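PDB 1ZBP: hypothetical protein VPA1032 from Vibrio parahaemolyticus, which is of unknown function but belongs to the ImpE family, whose members are probably accessory proteins of type VI secretion. Local coordinates for residues P207-Q218 against Y235-W243; E39-F47 against T182-R190. All coordinates share one frame; numbering follows the deposited sequence.

Interaction 1 of 2, residues P207-Q218 against Y235-W243; sequences PMTYVDSESDAQ and YLGLGLKCW
The ring of Tyr210 lies between two parts of 235-243. Lys241 CG sits over one face, 3.8 Å from the ring centroid and offset toward the rim, a CH-pi contact. Gly237 N lies over the opposite face. With no side chain at Gly237, the ring packs directly on backbone, with Tyr210 CD2 3.4 Å from Gly237 C. Leu240 O and Cys242 N approach the ring obliquely. Segment 207-218 leaves the edge strand 202-207 of the large antiparallel sheet, makes a type I beta turn from Tyr210 to Ser213, and enters helix 216-219 through a capping box.

A single beta bridge pairs Thr209 with Leu240. Tyr210 N donates to Gly239 O at 2.9 Å, and Lys241 N gives a weak bond to Met208 O. With chi1 at -70° the Tyr210 ring lies on the side of its own backbone N, between Gly237 and Lys241. Tyr210 OH accepts a weak bond from Cys242 N and has a stronger partner in Asp147. The Lys241 chain runs extended past the ring. Lys241 NZ makes a weak bond with Pro207 O at 3.2 Å and a salt bridge with Glu157.

A water accepts from Asp212 N and lies 2.8 Å from Gly237 O and also near Asp212 OD2, which is in a salt bridge with Arg151. Gln218 lies beside Leu238, with Gln218 CD 3.8 Å from Leu238 CB. In the capping box Gln218 N donates to Ser215 OG. Gln218 OE1 is gripped twice: Glu214 N meets it in the carbonyl plane, and Ser215 N comes from above that plane at 2.9 Å.

Interaction 2 of 2, residues E39-F47 against T182-R190; sequences ELLCIDGDF and TSLLESVWR
Cys42 sets its sulfur against the indole of Trp189, an oblique sulfur-aromatic contact with SG 4.6 Å from the centroid of the six-membered ring and 56° off its normal. Cys42 CB makes the closer atom contact, 3.4 Å from Trp189 CH2, against 3.7 Å from Cys42 SG to Trp189 CZ3. Phe47 reaches the edge of the same indole, where Phe47 CE1 lies in the indole plane 3.8 Å from Trp189 CZ2. Leu185 CD1 lies over one indole face near the rim, and it also meets Cys42 CB at 3.6 Å. Leu185 has chi1 at 178°, which carries CG away from its own backbone N, and from there both methyls lie on Cys42.

The contact joins the end of helix 31-44 and the first residue of helix 47-60 to the helical turn at 184-187 and the start of strand 189-196, and so the N-terminal helices to the eight-stranded antiparallel sheet. Helix 65-84 also touches this cluster, with Val75 on Cys42 and Ala78 on Trp189. Phe159 meets the Trp189 ring edge-to-face.

Ile43 adds apolar packing. Ile43 CG1 lies 3.9 Å from Val188 CG2, the two side chains nearly perpendicular. It also meets Leu185 CD1, those side chains running antiparallel. At the partly exposed end the aliphatic part of Glu39 rests on Leu185, with Glu39 CG 3.5 Å from Leu185 CB.

The centres of interactions 1 and 2 are about 13 Å apart, and the two contacts touch. Segments 182-190 and 207-218 meet where the neighbouring antiparallel strands 189-196 and 202-207 lie side by side. Met208 N is 2.4 Å from Val188 O, a probable hydrogen bond, though that length is too short to trust in detail. SE of Met208, a selenomethionine, packs on Arg190 CB at 3.9 Å, and Pro207 CA lies 4.0 Å from Trp189 CD1. Lys219 NZ, in the helix that follows the capping box of interaction 1, donates to Asp44 O of segment 39-47. In sequence both segments of interaction 2 precede those of interaction 1. Both contacts are structural packing within the fold.

Interaction 1 of 2, residues P207-Q218 against Y235-W243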
ATOM      1  N   PRO A 207       1.319  -1.878  -0.818  1.00 24.62           N
ATOM      2  CA  PRO A 207      -0.126  -1.891  -0.612  1.00 24.94           C
ATOM      3  C   PRO A 207      -0.743  -1.446  -1.947  1.00 25.46           C
ATOM      4  O   PRO A 207      -0.378  -0.411  -2.494  1.00 23.09           O
ATOM      5  CB  PRO A 207      -0.325  -0.894   0.543  1.00 22.93           C
ATOM      6  CG  PRO A 207       0.820   0.043   0.403  1.00 21.41           C
ATOM      7  CD  PRO A 207       1.973  -0.897   0.061  1.00 23.88           C
HETATM    8  N   MSE A 208      -1.652  -2.259  -2.470  1.00 28.29           N
HETATM    9  CA  MSE A 208      -2.316  -2.028  -3.750  1.00 31.47           C
HETATM   10  C   MSE A 208      -3.526  -1.090  -3.656  1.00 32.37           C
HETATM   11  O   MSE A 208      -4.103  -0.722  -4.673  1.00 34.16           O
HETATM   12  CB  MSE A 208      -2.750  -3.389  -4.320  1.00 35.27           C
HETATM   13  CG  MSE A 208      -2.297  -3.695  -5.736  1.00 39.29           C
HETATM   14 SE   MSE A 208      -0.408  -3.404  -6.103  1.00 49.14          SE
HETATM   15  CE  MSE A 208      -0.521  -3.612  -8.042  1.00 45.49           C
ATOM     16  N   THR A 209      -3.895  -0.694  -2.440  1.00 33.01           N
ATOM     17  CA  THR A 209      -5.051   0.179  -2.224  1.00 32.20           C
ATOM     18  C   THR A 209      -4.662   1.417  -1.411  1.00 29.79           C
ATOM     19  O   THR A 209      -3.681   1.391  -0.688  1.00 29.00           O
ATOM     20  CB  THR A 209      -6.160  -0.584  -1.465  1.00 34.15           C
ATOM     21  OG1 THR A 209      -7.383   0.159  -1.528  1.00 42.07           O
ATOM     22  CG2 THR A 209      -5.774  -0.772  -0.017  1.00 31.21           C
ATOM     23  N   TYR A 210      -5.418   2.504  -1.530  1.00 28.70           N
ATOM     24  CA  TYR A 210      -5.099   3.706  -0.766  1.00 28.74           C
ATOM     25  C   TYR A 210      -5.336   3.521   0.723  1.00 28.68           C
ATOM     26  O   TYR A 210      -6.140   2.697   1.124  1.00 28.57           O
ATOM     27  CB  TYR A 210      -5.902   4.902  -1.283  1.00 27.63           C
ATOM     28  CG  TYR A 210      -5.436   5.350  -2.637  1.00 27.08           C
ATOM     29  CD1 TYR A 210      -4.123   5.807  -2.828  1.00 25.71           C
ATOM     30  CD2 TYR A 210      -6.264   5.250  -3.744  1.00 22.88           C
ATOM     31  CE1 TYR A 210      -3.657   6.144  -4.088  1.00 23.42           C
ATOM     32  CE2 TYR A 210      -5.804   5.583  -4.999  1.00 24.00           C
ATOM     33  CZ  TYR A 210      -4.508   6.027  -5.164  1.00 24.46           C
ATOM     34  OH  TYR A 210      -4.081   6.370  -6.420  1.00 25.37           O
ATOM     35  N   VAL A 211      -4.642   4.310   1.538  1.00 32.43           N
ATOM     36  CA  VAL A 211      -4.755   4.212   2.988  1.00 33.50           C
ATOM     37  C   VAL A 211      -6.121   4.630   3.540  1.00 35.35           C
ATOM     38  O   VAL A 211      -6.569   4.106   4.563  1.00 37.26           O
ATOM     39  CB  VAL A 211      -3.612   5.018   3.690  1.00 30.47           C
ATOM     40  CG1 VAL A 211      -3.849   6.518   3.563  1.00 28.65           C
ATOM     41  CG2 VAL A 211      -3.496   4.599   5.142  1.00 29.63           C
ATOM     42  N   ASP A 212      -6.795   5.545   2.854  1.00 36.34           N
ATOM     43  CA  ASP A 212      -8.107   6.000   3.302  1.00 40.12           C
ATOM     44  C   ASP A 212      -9.281   5.113   2.873  1.00 40.48           C
ATOM     45  O   ASP A 212     -10.406   5.330   3.316  1.00 41.09           O
ATOM     46  CB  ASP A 212      -8.369   7.433   2.824  1.00 39.17           C
ATOM     47  CG  ASP A 212      -7.539   8.453   3.567  1.00 41.82           C
ATOM     48  OD1 ASP A 212      -7.695   8.565   4.805  1.00 45.47           O
ATOM     49  OD2 ASP A 212      -6.720   9.148   2.923  1.00 42.41           O
ATOM     50  N   SER A 213      -9.038   4.115   2.030  1.00 41.85           N
ATOM     51  CA  SER A 213     -10.133   3.257   1.580  1.00 45.39           C
ATOM     52  C   SER A 213     -11.005   2.794   2.752  1.00 46.59           C
ATOM     53  O   SER A 213     -10.498   2.273   3.752  1.00 48.54           O
ATOM     54  CB  SER A 213      -9.592   2.070   0.765  1.00 44.09           C
ATOM     55  OG  SER A 213      -8.483   1.470   1.380  1.00 47.97           O
ATOM     56  N   GLU A 214     -12.318   3.001   2.615  1.00 49.10           N
ATOM     57  CA  GLU A 214     -13.301   2.673   3.660  1.00 50.41           C
ATOM     58  C   GLU A 214     -14.328   1.564   3.356  1.00 49.04           C
ATOM     59  O   GLU A 214     -14.542   0.673   4.177  1.00 48.48           O
ATOM     60  CB  GLU A 214     -14.050   3.957   4.060  1.00 52.18           C
ATOM     61  CG  GLU A 214     -15.245   3.759   4.997  1.00 57.29           C
ATOM     62  CD  GLU A 214     -14.866   3.106   6.313  1.00 61.10           C
ATOM     63  OE1 GLU A 214     -14.624   1.875   6.329  1.00 61.72           O
ATOM     64  OE2 GLU A 214     -14.799   3.829   7.336  1.00 62.25           O
ATOM     65  N   SER A 215     -14.973   1.622   2.195  1.00 47.00           N
ATOM     66  CA  SER A 215     -15.973   0.618   1.865  1.00 45.81           C
ATOM     67  C   SER A 215     -15.305  -0.723   1.676  1.00 45.88           C
ATOM     68  O   SER A 215     -14.083  -0.803   1.571  1.00 46.79           O
ATOM     69  CB  SER A 215     -16.720   0.996   0.591  1.00 45.62           C
ATOM     70  OG  SER A 215     -15.883   0.894  -0.539  1.00 46.83           O
ATOM     71  N   ASP A 216     -16.107  -1.780   1.622  1.00 44.99           N
ATOM     72  CA  ASP A 216     -15.559  -3.111   1.430  1.00 45.33           C
ATOM     73  C   ASP A 216     -15.053  -3.293   0.005  1.00 44.72           C
ATOM     74  O   ASP A 216     -14.168  -4.118  -0.245  1.00 45.03           O
ATOM     75  CB  ASP A 216     -16.597  -4.184   1.786  1.00 48.48           C
ATOM     76  CG  ASP A 216     -16.855  -4.271   3.290  1.00 51.41           C
ATOM     77  OD1 ASP A 216     -15.880  -4.187   4.079  1.00 53.77           O
ATOM     78  OD2 ASP A 216     -18.025  -4.447   3.688  1.00 51.00           O
ATOM     79  N   ALA A 217     -15.604  -2.522  -0.929  1.00 42.74           N
ATOM     80  CA  ALA A 217     -15.167  -2.606  -2.320  1.00 41.11           C
ATOM     81  C   ALA A 217     -13.813  -1.916  -2.462  1.00 39.77           C
ATOM     82  O   ALA A 217     -12.983  -2.323  -3.265  1.00 40.52           O
ATOM     83  CB  ALA A 217     -16.196  -1.947  -3.248  1.00 39.00           C
ATOM     84  N   GLN A 218     -13.593  -0.866  -1.678  1.00 39.68           N
ATOM     85  CA  GLN A 218     -12.322  -0.139  -1.714  1.00 38.39           C
ATOM     86  C   GLN A 218     -11.204  -0.980  -1.066  1.00 37.83           C
ATOM     87  O   GLN A 218     -10.100  -1.090  -1.602  1.00 36.82           O
ATOM     88  CB  GLN A 218     -12.493   1.201  -0.999  1.00 38.73           C
ATOM     89  CG  GLN A 218     -13.314   2.199  -1.821  1.00 41.62           C
ATOM     90  CD  GLN A 218     -14.094   3.201  -0.980  1.00 43.18           C
ATOM     91  OE1 GLN A 218     -13.806   3.414   0.201  1.00 43.11           O
ATOM     92  NE2 GLN A 218     -15.083   3.835  -1.600  1.00 43.80           N
ATOM     93  N   TYR A 235      -6.826  16.039  -4.040  1.00 48.10           N
ATOM     94  CA  TYR A 235      -7.716  14.882  -4.130  1.00 44.71           C
ATOM     95  C   TYR A 235      -7.056  13.621  -3.560  1.00 42.54           C
ATOM     96  O   TYR A 235      -5.985  13.215  -4.008  1.00 42.43           O
ATOM     97  CB  TYR A 235      -8.099  14.648  -5.593  1.00 43.56           C
ATOM     98  CG  TYR A 235      -8.822  15.812  -6.225  1.00 43.33           C
ATOM     99  CD1 TYR A 235     -10.204  15.959  -6.086  1.00 44.88           C
ATOM    100  CD2 TYR A 235      -8.122  16.797  -6.926  1.00 42.59           C
ATOM    101  CE1 TYR A 235     -10.868  17.065  -6.628  1.00 43.86           C
ATOM    102  CE2 TYR A 235      -8.777  17.902  -7.472  1.00 42.16           C
ATOM    103  CZ  TYR A 235     -10.143  18.033  -7.321  1.00 42.74           C
ATOM    104  OH  TYR A 235     -10.791  19.127  -7.855  1.00 43.19           O
ATOM    105  N   LEU A 236      -7.688  13.010  -2.563  1.00 40.54           N
ATOM    106  CA  LEU A 236      -7.148  11.792  -1.969  1.00 37.25           C
ATOM    107  C   LEU A 236      -7.798  10.618  -2.676  1.00 34.13           C
ATOM    108  O   LEU A 236      -8.732  10.803  -3.429  1.00 37.43           O
ATOM    109  CB  LEU A 236      -7.447  11.727  -0.476  1.00 33.73           C
ATOM    110  CG  LEU A 236      -6.815  12.813   0.382  1.00 36.61           C
ATOM    111  CD1 LEU A 236      -7.038  12.459   1.850  1.00 37.13           C
ATOM    112  CD2 LEU A 236      -5.325  12.937   0.088  1.00 34.88           C
ATOM    113  N   GLY A 237      -7.315   9.408  -2.440  1.00 32.85           N
ATOM    114  CA  GLY A 237      -7.900   8.270  -3.119  1.00 30.88           C
ATOM    115  C   GLY A 237      -8.563   7.274  -2.203  1.00 30.34           C
ATOM    116  O   GLY A 237      -8.384   7.315  -0.987  1.00 29.86           O
ATOM    117  N   LEU A 238      -9.340   6.379  -2.798  1.00 29.73           N
ATOM    118  CA  LEU A 238     -10.038   5.348  -2.052  1.00 31.82           C
ATOM    119  C   LEU A 238     -10.118   4.124  -2.955  1.00 31.33           C
ATOM    120  O   LEU A 238     -10.613   4.198  -4.088  1.00 32.36           O
ATOM    121  CB  LEU A 238     -11.449   5.808  -1.673  1.00 33.63           C
ATOM    122  CG  LEU A 238     -11.584   7.100  -0.863  1.00 37.44           C
ATOM    123  CD1 LEU A 238     -13.049   7.479  -0.716  1.00 37.24           C
ATOM    124  CD2 LEU A 238     -10.945   6.914   0.493  1.00 38.39           C
ATOM    125  N   GLY A 239      -9.625   2.999  -2.459  1.00 27.78           N
ATOM    126  CA  GLY A 239      -9.659   1.790  -3.257  1.00 28.13           C
ATOM    127  C   GLY A 239      -8.396   1.606  -4.080  1.00 27.15           C
ATOM    128  O   GLY A 239      -7.352   2.138  -3.725  1.00 25.82           O
ATOM    129  N   LEU A 240      -8.508   0.863  -5.182  1.00 25.39           N
ATOM    130  CA  LEU A 240      -7.393   0.548  -6.083  1.00 25.78           C
ATOM    131  C   LEU A 240      -6.617   1.782  -6.581  1.00 27.00           C
ATOM    132  O   LEU A 240      -7.204   2.736  -7.046  1.00 30.26           O
ATOM    133  CB  LEU A 240      -7.949  -0.246  -7.278  1.00 23.73           C
ATOM    134  CG  LEU A 240      -6.917  -0.873  -8.214  1.00 22.60           C
ATOM    135  CD1 LEU A 240      -6.174  -1.987  -7.464  1.00 17.74           C
ATOM    136  CD2 LEU A 240      -7.602  -1.415  -9.463  1.00 12.31           C
ATOM    137  N   LYS A 241      -5.294   1.766  -6.485  1.00 27.90           N
ATOM    138  CA  LYS A 241      -4.514   2.903  -6.942  1.00 27.56           C
ATOM    139  C   LYS A 241      -4.594   3.043  -8.463  1.00 27.20           C
ATOM    140  O   LYS A 241      -4.743   2.052  -9.184  1.00 26.43           O
ATOM    141  CB  LYS A 241      -3.055   2.763  -6.478  1.00 29.68           C
ATOM    142  CG  LYS A 241      -2.889   2.742  -4.945  1.00 28.22           C
ATOM    143  CD  LYS A 241      -1.421   2.743  -4.498  1.00 24.14           C
ATOM    144  CE  LYS A 241      -1.300   2.723  -2.964  1.00 23.42           C
ATOM    145  NZ  LYS A 241       0.131   2.773  -2.499  1.00 25.76           N
ATOM    146  N   CYS A 242      -4.493   4.279  -8.944  1.00 26.19           N
ATOM    147  CA  CYS A 242      -4.570   4.581 -10.378  1.00 28.78           C
ATOM    148  C   CYS A 242      -3.408   5.576 -10.493  1.00 25.70           C
ATOM    149  O   CYS A 242      -3.302   6.470  -9.676  1.00 26.25           O
ATOM    150  CB  CYS A 242      -5.949   5.236 -10.711  1.00 30.41           C
ATOM    151  SG  CYS A 242      -6.782   4.883 -12.376  1.00 41.31           S
ATOM    152  N   TRP A 243      -2.530   5.390 -11.476  1.00 24.91           N
ATOM    153  CA  TRP A 243      -1.366   6.250 -11.686  1.00 26.30           C
ATOM    154  C   TRP A 243      -1.476   7.023 -12.991  1.00 26.56           C
ATOM    155  O   TRP A 243      -2.087   6.569 -13.956  1.00 24.61           O
ATOM    156  CB  TRP A 243      -0.059   5.419 -11.739  1.00 27.14           C
ATOM    157  CG  TRP A 243       0.480   4.945 -10.408  1.00 30.98           C
ATOM    158  CD1 TRP A 243      -0.120   5.070  -9.194  1.00 31.27           C
ATOM    159  CD2 TRP A 243       1.724   4.256 -10.172  1.00 33.41           C
ATOM    160  NE1 TRP A 243       0.665   4.507  -8.214  1.00 34.55           N
ATOM    161  CE2 TRP A 243       1.803   4.000  -8.787  1.00 34.04           C
ATOM    162  CE3 TRP A 243       2.779   3.828 -11.000  1.00 35.30           C
ATOM    163  CZ2 TRP A 243       2.884   3.341  -8.204  1.00 35.07           C
ATOM    164  CZ3 TRP A 243       3.864   3.166 -10.418  1.00 34.05           C
ATOM    165  CH2 TRP A 243       3.904   2.932  -9.031  1.00 35.33           C
TER
HETATM  166  O   HOH W   1      -6.164   7.595   0.662  1.00 38.35           O

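Interaction 2 of 2, residues E39-F47 against T182-R190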
ATOM      1  N   GLU A  39      -6.095 -13.282   6.779  1.00 42.83           N
ATOM      2  CA  GLU A  39      -5.932 -12.561   5.521  1.00 44.03           C
ATOM      3  C   GLU A  39      -7.036 -11.528   5.353  1.00 43.17           C
ATOM      4  O   GLU A  39      -6.762 -10.350   5.099  1.00 42.58           O
ATOM      5  CB  GLU A  39      -5.925 -13.530   4.331  1.00 44.68           C
ATOM      6  CG  GLU A  39      -4.564 -14.150   4.056  1.00 48.30           C
ATOM      7  CD  GLU A  39      -4.556 -15.037   2.822  1.00 50.80           C
ATOM      8  OE1 GLU A  39      -3.456 -15.362   2.331  1.00 48.97           O
ATOM      9  OE2 GLU A  39      -5.646 -15.425   2.350  1.00 54.17           O
ATOM     10  N   LEU A  40      -8.281 -11.962   5.521  1.00 42.89           N
ATOM     11  CA  LEU A  40      -9.423 -11.064   5.381  1.00 44.29           C
ATOM     12  C   LEU A  40      -9.472 -10.015   6.490  1.00 44.02           C
ATOM     13  O   LEU A  40     -10.243  -9.053   6.417  1.00 45.26           O
ATOM     14  CB  LEU A  40     -10.727 -11.873   5.341  1.00 45.98           C
ATOM     15  CG  LEU A  40     -10.758 -12.997   4.281  1.00 45.65           C
ATOM     16  CD1 LEU A  40     -12.119 -13.680   4.279  1.00 45.08           C
ATOM     17  CD2 LEU A  40     -10.447 -12.425   2.902  1.00 44.71           C
ATOM     18  N   LEU A  41      -8.653 -10.199   7.520  1.00 43.86           N
ATOM     19  CA  LEU A  41      -8.589  -9.237   8.624  1.00 43.85           C
ATOM     20  C   LEU A  41      -7.655  -8.083   8.248  1.00 43.07           C
ATOM     21  O   LEU A  41      -7.880  -6.927   8.625  1.00 39.65           O
ATOM     22  CB  LEU A  41      -8.083  -9.920   9.897  1.00 45.85           C
ATOM     23  CG  LEU A  41      -9.170 -10.631  10.713  1.00 47.77           C
ATOM     24  CD1 LEU A  41      -8.530 -11.428  11.838  1.00 49.52           C
ATOM     25  CD2 LEU A  41     -10.154  -9.603  11.278  1.00 46.57           C
ATOM     26  N   CYS A  42      -6.602  -8.407   7.503  1.00 42.97           N
ATOM     27  CA  CYS A  42      -5.657  -7.386   7.065  1.00 43.71           C
ATOM     28  C   CYS A  42      -6.309  -6.497   6.003  1.00 42.90           C
ATOM     29  O   CYS A  42      -6.081  -5.284   5.970  1.00 42.04           O
ATOM     30  CB  CYS A  42      -4.390  -8.039   6.519  1.00 42.62           C
ATOM     31  SG  CYS A  42      -3.462  -8.892   7.801  1.00 43.70           S
ATOM     32  N   ILE A  43      -7.131  -7.103   5.150  1.00 41.84           N
ATOM     33  CA  ILE A  43      -7.827  -6.360   4.114  1.00 40.72           C
ATOM     34  C   ILE A  43      -8.803  -5.371   4.761  1.00 41.24           C
ATOM     35  O   ILE A  43      -8.976  -4.250   4.283  1.00 40.83           O
ATOM     36  CB  ILE A  43      -8.614  -7.306   3.175  1.00 39.76           C
ATOM     37  CG1 ILE A  43      -7.658  -8.256   2.461  1.00 35.21           C
ATOM     38  CG2 ILE A  43      -9.380  -6.491   2.139  1.00 39.98           C
ATOM     39  CD1 ILE A  43      -8.352  -9.272   1.592  1.00 35.22           C
ATOM     40  N   ASP A  44      -9.432  -5.788   5.856  1.00 41.98           N
ATOM     41  CA  ASP A  44     -10.388  -4.939   6.554  1.00 42.85           C
ATOM     42  C   ASP A  44      -9.672  -3.822   7.292  1.00 43.39           C
ATOM     43  O   ASP A  44     -10.268  -2.792   7.623  1.00 43.58           O
ATOM     44  CB  ASP A  44     -11.200  -5.772   7.546  1.00 44.70           C
ATOM     45  CG  ASP A  44     -12.208  -4.942   8.319  1.00 47.19           C
ATOM     46  OD1 ASP A  44     -11.797  -4.163   9.208  1.00 50.45           O
ATOM     47  OD2 ASP A  44     -13.418  -5.068   8.038  1.00 48.28           O
ATOM     48  N   GLY A  45      -8.389  -4.038   7.564  1.00 43.02           N
ATOM     49  CA  GLY A  45      -7.611  -3.039   8.270  1.00 44.41           C
ATOM     50  C   GLY A  45      -7.550  -3.239   9.776  1.00 44.78           C
ATOM     51  O   GLY A  45      -6.864  -2.496  10.472  1.00 43.76           O
ATOM     52  N   ASP A  46      -8.277  -4.224  10.295  1.00 46.05           N
ATOM     53  CA  ASP A  46      -8.254  -4.475  11.735  1.00 47.80           C
ATOM     54  C   ASP A  46      -6.925  -5.166  12.041  1.00 47.61           C
ATOM     55  O   ASP A  46      -6.848  -6.396  12.129  1.00 47.14           O
ATOM     56  CB  ASP A  46      -9.423  -5.372  12.159  1.00 48.78           C
ATOM     57  CG  ASP A  46      -9.679  -5.332  13.665  1.00 51.72           C
ATOM     58  OD1 ASP A  46      -8.731  -5.041  14.428  1.00 52.99           O
ATOM     59  OD2 ASP A  46     -10.820  -5.606  14.094  1.00 53.45           O
ATOM     60  N   PHE A  47      -5.871  -4.371  12.195  1.00 47.49           N
ATOM     61  CA  PHE A  47      -4.548  -4.922  12.459  1.00 47.62           C
ATOM     62  C   PHE A  47      -4.408  -5.496  13.873  1.00 48.82           C
ATOM     63  O   PHE A  47      -3.836  -6.576  14.061  1.00 48.73           O
ATOM     64  CB  PHE A  47      -3.480  -3.849  12.213  1.00 44.90           C
ATOM     65  CG  PHE A  47      -3.586  -3.185  10.869  1.00 43.28           C
ATOM     66  CD1 PHE A  47      -3.569  -3.935   9.701  1.00 43.09           C
ATOM     67  CD2 PHE A  47      -3.724  -1.808  10.770  1.00 44.11           C
ATOM     68  CE1 PHE A  47      -3.678  -3.319   8.459  1.00 43.31           C
ATOM     69  CE2 PHE A  47      -3.835  -1.181   9.530  1.00 42.82           C
ATOM     70  CZ  PHE A  47      -3.815  -1.937   8.377  1.00 43.43           C
ATOM     71  N   THR A 182      -1.069 -14.518  -5.419  1.00 33.01           N
ATOM     72  CA  THR A 182      -1.197 -15.957  -5.338  1.00 32.94           C
ATOM     73  C   THR A 182      -1.882 -16.319  -4.040  1.00 33.40           C
ATOM     74  O   THR A 182      -1.751 -17.431  -3.543  1.00 36.53           O
ATOM     75  CB  THR A 182       0.182 -16.618  -5.432  1.00 31.95           C
ATOM     76  OG1 THR A 182       0.986 -16.217  -4.317  1.00 31.05           O
ATOM     77  CG2 THR A 182       0.872 -16.188  -6.729  1.00 29.90           C
ATOM     78  N   SER A 183      -2.638 -15.365  -3.511  1.00 32.77           N
ATOM     79  CA  SER A 183      -3.352 -15.554  -2.262  1.00 31.29           C
ATOM     80  C   SER A 183      -4.313 -14.395  -2.124  1.00 30.56           C
ATOM     81  O   SER A 183      -4.134 -13.374  -2.775  1.00 29.18           O
ATOM     82  CB  SER A 183      -2.373 -15.516  -1.098  1.00 33.04           C
ATOM     83  OG  SER A 183      -2.036 -14.165  -0.802  1.00 32.27           O
ATOM     84  N   LEU A 184      -5.313 -14.555  -1.263  1.00 30.06           N
ATOM     85  CA  LEU A 184      -6.330 -13.536  -1.023  1.00 30.40           C
ATOM     86  C   LEU A 184      -5.720 -12.183  -0.628  1.00 32.32           C
ATOM     87  O   LEU A 184      -5.905 -11.171  -1.317  1.00 33.19           O
ATOM     88  CB  LEU A 184      -7.277 -13.999   0.095  1.00 31.58           C
ATOM     89  CG  LEU A 184      -7.845 -15.430   0.045  1.00 34.32           C
ATOM     90  CD1 LEU A 184      -8.336 -15.833   1.423  1.00 37.01           C
ATOM     91  CD2 LEU A 184      -8.985 -15.524  -0.980  1.00 34.00           C
ATOM     92  N   LEU A 185      -5.005 -12.165   0.494  1.00 32.79           N
ATOM     93  CA  LEU A 185      -4.387 -10.937   0.989  1.00 31.64           C
ATOM     94  C   LEU A 185      -3.436 -10.307  -0.033  1.00 31.28           C
ATOM     95  O   LEU A 185      -3.415  -9.084  -0.206  1.00 29.84           O
ATOM     96  CB  LEU A 185      -3.639 -11.226   2.286  1.00 32.05           C
ATOM     97  CG  LEU A 185      -2.874 -10.070   2.944  1.00 34.25           C
ATOM     98  CD1 LEU A 185      -3.755  -8.823   3.037  1.00 33.92           C
ATOM     99  CD2 LEU A 185      -2.417 -10.508   4.319  1.00 34.73           C
ATOM    100  N   GLU A 186      -2.647 -11.135  -0.707  1.00 28.89           N
ATOM    101  CA  GLU A 186      -1.719 -10.614  -1.697  1.00 30.52           C
ATOM    102  C   GLU A 186      -2.402  -9.792  -2.794  1.00 30.31           C
ATOM    103  O   GLU A 186      -1.734  -9.091  -3.552  1.00 30.18           O
ATOM    104  CB  GLU A 186      -0.899 -11.749  -2.321  1.00 31.73           C
ATOM    105  CG  GLU A 186       0.056 -12.443  -1.362  1.00 31.97           C
ATOM    106  CD  GLU A 186       1.061 -13.313  -2.092  1.00 34.64           C
ATOM    107  OE1 GLU A 186       0.874 -13.519  -3.303  1.00 35.60           O
ATOM    108  OE2 GLU A 186       2.037 -13.790  -1.470  1.00 39.38           O
ATOM    109  N   SER A 187      -3.727  -9.867  -2.882  1.00 29.04           N
ATOM    110  CA  SER A 187      -4.441  -9.091  -3.893  1.00 28.58           C
ATOM    111  C   SER A 187      -4.298  -7.590  -3.607  1.00 27.67           C
ATOM    112  O   SER A 187      -4.217  -6.794  -4.547  1.00 28.73           O
ATOM    113  CB  SER A 187      -5.923  -9.497  -3.955  1.00 26.38           C
ATOM    114  OG  SER A 187      -6.560  -9.337  -2.702  1.00 31.51           O
ATOM    115  N   VAL A 188      -4.253  -7.210  -2.323  1.00 26.35           N
ATOM    116  CA  VAL A 188      -4.078  -5.798  -1.937  1.00 25.74           C
ATOM    117  C   VAL A 188      -2.673  -5.481  -1.374  1.00 26.21           C
ATOM    118  O   VAL A 188      -2.288  -4.315  -1.310  1.00 27.96           O
ATOM    119  CB  VAL A 188      -5.176  -5.301  -0.923  1.00 24.50           C
ATOM    120  CG1 VAL A 188      -6.541  -5.266  -1.610  1.00 27.66           C
ATOM    121  CG2 VAL A 188      -5.232  -6.190   0.292  1.00 24.80           C
ATOM    122  N   TRP A 189      -1.927  -6.506  -0.948  1.00 25.35           N
ATOM    123  CA  TRP A 189      -0.541  -6.346  -0.454  1.00 25.03           C
ATOM    124  C   TRP A 189       0.263  -7.243  -1.386  1.00 26.03           C
ATOM    125  O   TRP A 189       0.534  -8.411  -1.070  1.00 26.83           O
ATOM    126  CB  TRP A 189      -0.378  -6.827   0.998  1.00 24.36           C
ATOM    127  CG  TRP A 189      -1.047  -5.927   2.016  1.00 24.32           C
ATOM    128  CD1 TRP A 189      -1.635  -4.729   1.770  1.00 26.56           C
ATOM    129  CD2 TRP A 189      -1.178  -6.153   3.427  1.00 24.83           C
ATOM    130  NE1 TRP A 189      -2.132  -4.188   2.936  1.00 26.32           N
ATOM    131  CE2 TRP A 189      -1.869  -5.046   3.967  1.00 25.66           C
ATOM    132  CE3 TRP A 189      -0.779  -7.187   4.286  1.00 25.49           C
ATOM    133  CZ2 TRP A 189      -2.179  -4.937   5.326  1.00 26.32           C
ATOM    134  CZ3 TRP A 189      -1.083  -7.079   5.641  1.00 27.71           C
ATOM    135  CH2 TRP A 189      -1.779  -5.962   6.145  1.00 28.19           C
ATOM    136  N   ARG A 190       0.641  -6.686  -2.536  1.00 24.43           N
ATOM    137  CA  ARG A 190       1.334  -7.432  -3.581  1.00 24.12           C
ATOM    138  C   ARG A 190       2.845  -7.538  -3.474  1.00 25.70           C
ATOM    139  O   ARG A 190       3.541  -6.558  -3.200  1.00 26.44           O
ATOM    140  CB  ARG A 190       0.964  -6.838  -4.947  1.00 23.10           C
ATOM    141  CG  ARG A 190       1.085  -7.802  -6.141  1.00 26.62           C
ATOM    142  CD  ARG A 190      -0.001  -8.884  -6.141  1.00 24.43           C
ATOM    143  NE  ARG A 190      -1.337  -8.313  -6.296  1.00 26.79           N
ATOM    144  CZ  ARG A 190      -1.781  -7.750  -7.416  1.00 25.59           C
ATOM    145  NH1 ARG A 190      -3.015  -7.256  -7.469  1.00 21.65           N
ATOM    146  NH2 ARG A 190      -0.997  -7.704  -8.487  1.00 25.58           N
TER